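Local coordinates for Sqt1 (Chaetomium thermophilum, PDB 4ZOY), which probably acts as a WD40-repeat chaperone in ribosome biogenesis, capturing a nascent ribosomal protein while it is still being translated, at residues Phe104-Ala118 against Lys131-Phe145. Residues are numbered along the deposited sequence; the frame is centred on the assembly and turned at random.
Sequences FLVSGGMDGRMRVYA and KFLAESQETEEINWF
Arg115 packs its guanidinium flat on Phe132 and bonds to Glu135. Arg115 CB comes within 4.2 Å of Phe132 CE1; CG and CD then run past Glu135 OE2. The bend at chi3 (59°) folds the guanidinium back over Phe132, the two planes 1° apart and the stack off-centre, with Arg115 CZ 3.4 Å from Phe132 CE1. In the guanidinium plane, Arg115 NE donates to Tyr117 OH at 3.0 Å, while Arg115 NH1 makes a short but bent salt bridge to Glu135 OE2, 2.7 Å. With a ring over one face and oxygens at its edge, the group has little freedom to turn; a leucine here would probably leave Glu135 OE2 without its charged mate and Phe132 without its flat cover. Arg115, Phe132 and Glu135 sit on strands 114-118 and 131-136, the outer antiparallel pair of a four-stranded WD40 propeller blade, interrupted by a classic beta bulge where Leu133 and Ala134 both face Val116. Glu135 OE1 turns its syn lone pair to Arg113 NH1, and Arg113 NE makes a salt bridge, weak as a hydrogen bond, to Asp111 OD2 in the hairpin turn, Asp111 being also bound by His88 and Thr89. After Ser136 the chain crosses to the next blade, whose innermost strand sets Phe145 CZ 3.4 Å from Gly108 CA.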
loop_
_atom_site.group_PDB
_atom_site.type_symbol
_atom_site.label_atom_id
_atom_site.label_comp_id
_atom_site.label_asym_id
_atom_site.label_seq_id
_atom_site.Cartn_x
_atom_site.Cartn_y
_atom_site.Cartn_z
ATOM N N PHE A 104 10.436 14.065 -4.361
ATOM C CA PHE A 104 9.469 14.115 -5.435
ATOM C C PHE A 104 8.122 13.619 -4.961
ATOM O O PHE A 104 8.036 12.783 -4.063
ATOM C CB PHE A 104 9.914 13.273 -6.631
ATOM C CG PHE A 104 11.230 13.690 -7.206
ATOM C CD1 PHE A 104 11.291 14.653 -8.199
ATOM C CD2 PHE A 104 12.406 13.112 -6.756
ATOM C CE1 PHE A 104 12.506 15.039 -8.732
ATOM C CE2 PHE A 104 13.628 13.490 -7.286
ATOM C CZ PHE A 104 13.677 14.458 -8.278
ATOM N N LEU A 105 7.083 14.171 -5.569
ATOM C CA LEU A 105 5.723 13.672 -5.451
ATOM C C LEU A 105 5.323 13.171 -6.821
ATOM O O LEU A 105 5.465 13.887 -7.814
ATOM C CB LEU A 105 4.768 14.775 -4.978
ATOM C CG LEU A 105 3.274 14.450 -5.004
ATOM C CD1 LEU A 105 2.943 13.296 -4.066
ATOM C CD2 LEU A 105 2.466 15.693 -4.637
ATOM N N VAL A 106 4.820 11.948 -6.889
ATOM C CA VAL A 106 4.493 11.343 -8.160
ATOM C C VAL A 106 3.036 10.905 -8.179
ATOM O O VAL A 106 2.562 10.253 -7.243
ATOM C CB VAL A 106 5.411 10.133 -8.449
ATOM C CG1 VAL A 106 5.197 9.638 -9.852
ATOM C CG2 VAL A 106 6.888 10.509 -8.230
ATOM N N SER A 107 2.319 11.293 -9.230
ATOM C CA SER A 107 0.938 10.860 -9.388
ATOM C C SER A 107 0.804 9.907 -10.571
ATOM O O SER A 107 1.502 10.039 -11.576
ATOM C CB SER A 107 0.009 12.069 -9.549
ATOM O OG SER A 107 0.396 12.846 -10.672
ATOM N N GLY A 108 -0.093 8.936 -10.445
ATOM C CA GLY A 108 -0.274 7.929 -11.467
ATOM C C GLY A 108 -1.737 7.727 -11.749
ATOM O O GLY A 108 -2.528 7.566 -10.826
ATOM N N GLY A 109 -2.109 7.751 -13.022
ATOM C CA GLY A 109 -3.517 7.718 -13.354
ATOM C C GLY A 109 -4.021 6.512 -14.115
ATOM O O GLY A 109 -3.251 5.706 -14.648
ATOM N N MET A 110 -5.345 6.405 -14.172
ATOM C CA MET A 110 -6.030 5.446 -15.018
ATOM C C MET A 110 -5.874 5.831 -16.490
ATOM O O MET A 110 -6.326 5.114 -17.379
ATOM C CB MET A 110 -7.509 5.373 -14.632
ATOM C CG MET A 110 -7.738 4.809 -13.237
ATOM S SD MET A 110 -7.226 3.085 -13.159
ATOM C CE MET A 110 -8.373 2.366 -14.330
ATOM N N ASP A 111 -5.230 6.968 -16.726
ATOM C CA ASP A 111 -4.843 7.388 -18.065
ATOM C C ASP A 111 -3.429 6.923 -18.405
ATOM O O ASP A 111 -2.937 7.166 -19.506
ATOM C CB ASP A 111 -4.946 8.914 -18.211
ATOM C CG ASP A 111 -4.201 9.681 -17.111
ATOM O OD1 ASP A 111 -3.481 9.071 -16.290
ATOM O OD2 ASP A 111 -4.326 10.924 -17.078
ATOM N N GLY A 112 -2.773 6.259 -17.459
ATOM C CA GLY A 112 -1.423 5.772 -17.679
ATOM C C GLY A 112 -0.353 6.830 -17.481
ATOM O O GLY A 112 0.846 6.548 -17.585
ATOM N N ARG A 113 -0.770 8.062 -17.199
ATOM C CA ARG A 113 0.187 9.136 -16.989
ATOM C C ARG A 113 0.847 9.043 -15.624
ATOM O O ARG A 113 0.176 8.864 -14.603
ATOM C CB ARG A 113 -0.483 10.503 -17.128
ATOM C CG ARG A 113 -1.072 10.778 -18.492
ATOM C CD ARG A 113 -1.733 12.149 -18.514
ATOM N NE ARG A 113 -2.844 12.192 -19.460
ATOM C CZ ARG A 113 -2.721 12.548 -20.734
ATOM N NH1 ARG A 113 -1.533 12.892 -21.210
ATOM N NH2 ARG A 113 -3.779 12.559 -21.530
ATOM N N MET A 114 2.168 9.164 -15.619
ATOM C CA MET A 114 2.931 9.333 -14.400
ATOM C C MET A 114 3.478 10.756 -14.378
ATOM O O MET A 114 4.327 11.115 -15.193
ATOM C CB MET A 114 4.069 8.309 -14.312
ATOM C CG MET A 114 4.862 8.417 -13.031
ATOM S SD MET A 114 6.269 7.277 -12.884
ATOM C CE MET A 114 7.412 7.990 -14.083
ATOM N N ARG A 115 2.973 11.577 -13.464
ATOM C CA ARG A 115 3.414 12.966 -13.384
ATOM C C ARG A 115 4.334 13.153 -12.201
ATOM O O ARG A 115 4.017 12.755 -11.076
ATOM C CB ARG A 115 2.216 13.914 -13.300
ATOM C CG ARG A 115 1.387 13.876 -14.570
ATOM C CD ARG A 115 0.170 14.787 -14.521
ATOM N NE ARG A 115 0.507 16.189 -14.307
ATOM C CZ ARG A 115 0.829 17.039 -15.278
ATOM N NH1 ARG A 115 0.882 16.622 -16.536
ATOM N NH2 ARG A 115 1.105 18.304 -14.986
ATOM N N VAL A 116 5.489 13.757 -12.471
ATOM C CA VAL A 116 6.535 13.927 -11.476
ATOM C C VAL A 116 6.692 15.389 -11.054
ATOM O O VAL A 116 6.920 16.271 -11.891
ATOM C CB VAL A 116 7.891 13.410 -12.008
ATOM C CG1 VAL A 116 8.995 13.661 -10.998
ATOM C CG2 VAL A 116 7.792 11.928 -12.378
ATOM N N TYR A 117 6.571 15.629 -9.753
ATOM C CA TYR A 117 6.695 16.960 -9.172
ATOM C C TYR A 117 7.859 17.020 -8.205
ATOM O O TYR A 117 7.995 16.154 -7.336
ATOM C CB TYR A 117 5.410 17.356 -8.430
ATOM C CG TYR A 117 4.166 17.414 -9.293
ATOM C CD1 TYR A 117 3.440 16.264 -9.587
ATOM C CD2 TYR A 117 3.706 18.621 -9.799
ATOM C CE1 TYR A 117 2.306 16.309 -10.371
ATOM C CE2 TYR A 117 2.575 18.677 -10.587
ATOM C CZ TYR A 117 1.878 17.525 -10.872
ATOM O OH TYR A 117 0.753 17.587 -11.658
ATOM N N ALA A 118 8.697 18.042 -8.339
ATOM C CA ALA A 118 9.738 18.280 -7.354
ATOM C C ALA A 118 9.123 18.916 -6.114
ATOM O O ALA A 118 8.254 19.781 -6.220
ATOM C CB ALA A 118 10.834 19.170 -7.933
ATOM N N LYS A 131 6.729 21.662 -7.863
ATOM C CA LYS A 131 6.979 22.061 -9.241
ATOM C C LYS A 131 6.937 20.882 -10.203
ATOM O O LYS A 131 7.723 19.945 -10.082
ATOM C CB LYS A 131 8.332 22.764 -9.351
ATOM C CG LYS A 131 8.684 23.188 -10.767
ATOM C CD LYS A 131 10.008 23.930 -10.810
ATOM C CE LYS A 131 10.432 24.204 -12.244
ATOM N NZ LYS A 131 9.312 24.771 -13.045
ATOM N N PHE A 132 6.024 20.937 -11.166
ATOM C CA PHE A 132 5.929 19.906 -12.189
ATOM C C PHE A 132 7.232 19.810 -12.976
ATOM O O PHE A 132 7.793 20.828 -13.384
ATOM C CB PHE A 132 4.754 20.187 -13.128
ATOM C CG PHE A 132 4.672 19.240 -14.288
ATOM C CD1 PHE A 132 4.322 17.912 -14.095
ATOM C CD2 PHE A 132 4.958 19.671 -15.573
ATOM C CE1 PHE A 132 4.247 17.039 -15.161
ATOM C CE2 PHE A 132 4.888 18.801 -16.642
ATOM C CZ PHE A 132 4.533 17.480 -16.437
ATOM N N LEU A 133 7.717 18.588 -13.183
ATOM C CA LEU A 133 8.982 18.383 -13.880
ATOM C C LEU A 133 8.822 17.603 -15.175
ATOM O O LEU A 133 9.405 17.961 -16.198
ATOM C CB LEU A 133 9.976 17.653 -12.983
ATOM C CG LEU A 133 10.462 18.363 -11.725
ATOM C CD1 LEU A 133 11.623 17.575 -11.132
ATOM C CD2 LEU A 133 10.869 19.802 -12.021
ATOM N N ALA A 134 8.043 16.527 -15.127
ATOM C CA ALA A 134 7.961 15.611 -16.256
ATOM C C ALA A 134 6.760 14.683 -16.176
ATOM O O ALA A 134 6.251 14.385 -15.093
ATOM C CB ALA A 134 9.241 14.786 -16.354
ATOM N N GLU A 135 6.329 14.224 -17.342
ATOM C CA GLU A 135 5.282 13.227 -17.447
ATOM C C GLU A 135 5.768 12.062 -18.301
ATOM O O GLU A 135 6.412 12.257 -19.336
ATOM C CB GLU A 135 4.010 13.840 -18.032
ATOM C CG GLU A 135 2.911 12.836 -18.345
ATOM C CD GLU A 135 1.610 13.500 -18.755
ATOM O OE1 GLU A 135 1.057 13.121 -19.810
ATOM O OE2 GLU A 135 1.135 14.390 -18.017
ATOM N N SER A 136 5.479 10.852 -17.834
ATOM C CA SER A 136 5.791 9.618 -18.547
ATOM C C SER A 136 4.492 8.834 -18.772
ATOM O O SER A 136 3.638 8.779 -17.883
ATOM C CB SER A 136 6.808 8.789 -17.752
ATOM O OG SER A 136 6.886 7.452 -18.213
ATOM N N GLN A 137 4.321 8.249 -19.954
ATOM C CA GLN A 137 3.108 7.484 -20.235
ATOM C C GLN A 137 3.422 6.221 -21.037
ATOM O O GLN A 137 3.061 6.104 -22.208
ATOM C CB GLN A 137 2.086 8.350 -20.980
ATOM C CG GLN A 137 0.686 7.748 -21.052
ATOM C CD GLN A 137 -0.301 8.646 -21.778
ATOM O OE1 GLN A 137 0.076 9.670 -22.350
ATOM N NE2 GLN A 137 -1.576 8.273 -21.743
ATOM N N GLU A 138 4.092 5.271 -20.393
ATOM C CA GLU A 138 4.498 4.035 -21.053
ATOM C C GLU A 138 3.412 2.962 -21.064
ATOM O O GLU A 138 3.516 1.981 -21.799
ATOM C CB GLU A 138 5.752 3.463 -20.381
ATOM C CG GLU A 138 6.955 4.400 -20.335
ATOM C CD GLU A 138 7.658 4.550 -21.680
ATOM O OE1 GLU A 138 7.299 3.830 -22.638
ATOM O OE2 GLU A 138 8.572 5.392 -21.773
ATOM N N THR A 139 2.387 3.128 -20.230
ATOM C CA THR A 139 1.285 2.170 -20.160
ATOM C C THR A 139 -0.052 2.895 -20.257
ATOM O O THR A 139 -0.091 4.121 -20.224
ATOM C CB THR A 139 1.311 1.351 -18.852
ATOM O OG1 THR A 139 0.852 2.161 -17.760
ATOM C CG2 THR A 139 2.722 0.846 -18.554
ATOM N N GLU A 140 -1.138 2.135 -20.354
ATOM C CA GLU A 140 -2.474 2.721 -20.469
ATOM C C GLU A 140 -3.146 2.960 -19.115
ATOM O O GLU A 140 -3.997 3.842 -18.992
ATOM C CB GLU A 140 -3.374 1.837 -21.338
ATOM C CG GLU A 140 -2.886 1.701 -22.776
ATOM C CD GLU A 140 -3.822 0.890 -23.659
ATOM O OE1 GLU A 140 -4.635 0.105 -23.126
ATOM O OE2 GLU A 140 -3.743 1.046 -24.895
ATOM N N GLU A 141 -2.775 2.176 -18.104
ATOM C CA GLU A 141 -3.404 2.287 -16.779
ATOM C C GLU A 141 -2.432 1.889 -15.673
ATOM O O GLU A 141 -1.964 0.756 -15.650
ATOM C CB GLU A 141 -4.656 1.405 -16.690
ATOM C CG GLU A 141 -5.880 1.944 -17.423
ATOM C CD GLU A 141 -7.061 0.986 -17.392
ATOM O OE1 GLU A 141 -7.072 0.057 -16.554
ATOM O OE2 GLU A 141 -7.991 1.175 -18.206
ATOM N N ILE A 142 -2.153 2.810 -14.753
ATOM C CA ILE A 142 -1.322 2.531 -13.580
ATOM C C ILE A 142 -2.148 2.013 -12.403
ATOM O O ILE A 142 -3.081 2.678 -11.960
ATOM C CB ILE A 142 -0.567 3.781 -13.147
ATOM C CG1 ILE A 142 0.454 4.168 -14.228
ATOM C CG2 ILE A 142 0.143 3.539 -11.816
ATOM C CD1 ILE A 142 1.018 5.564 -14.080
ATOM N N ASN A 143 -1.776 0.847 -11.879
ATOM C CA ASN A 143 -2.523 0.215 -10.792
ATOM C C ASN A 143 -1.983 0.515 -9.397
ATOM O O ASN A 143 -2.747 0.541 -8.427
ATOM C CB ASN A 143 -2.573 -1.300 -11.000
ATOM C CG ASN A 143 -3.471 -1.682 -12.143
ATOM O OD1 ASN A 143 -4.346 -0.907 -12.526
ATOM N ND2 ASN A 143 -3.273 -2.874 -12.693
ATOM N N TRP A 144 -0.673 0.738 -9.292
ATOM C CA TRP A 144 -0.044 0.965 -7.997
ATOM C C TRP A 144 1.346 1.561 -8.170
ATOM O O TRP A 144 1.963 1.406 -9.224
ATOM C CB TRP A 144 0.044 -0.347 -7.177
ATOM C CG TRP A 144 0.762 -1.473 -7.877
ATOM C CD1 TRP A 144 0.188 -2.479 -8.607
ATOM C CD2 TRP A 144 2.184 -1.688 -7.949
ATOM N NE1 TRP A 144 1.159 -3.322 -9.103
ATOM C CE2 TRP A 144 2.389 -2.850 -8.724
ATOM C CE3 TRP A 144 3.298 -1.026 -7.416
ATOM C CZ2 TRP A 144 3.663 -3.346 -8.998
ATOM C CZ3 TRP A 144 4.563 -1.524 -7.687
ATOM C CH2 TRP A 144 4.732 -2.671 -8.469
ATOM N N PHE A 145 1.801 2.241 -7.121
ATOM C CA PHE A 145 3.175 2.728 -6.969
ATOM C C PHE A 145 3.802 2.092 -5.745
ATOM O O PHE A 145 3.114 1.858 -4.754
ATOM C CB PHE A 145 3.240 4.237 -6.737
ATOM C CG PHE A 145 3.005 5.086 -7.947
ATOM C CD1 PHE A 145 3.219 4.615 -9.225
ATOM C CD2 PHE A 145 2.604 6.401 -7.777
ATOM C CE1 PHE A 145 3.005 5.448 -10.331
ATOM C CE2 PHE A 145 2.398 7.222 -8.865
ATOM C CZ PHE A 145 2.609 6.751 -10.135
HETATM O O HOH W 1 2.411 4.448 -17.710
#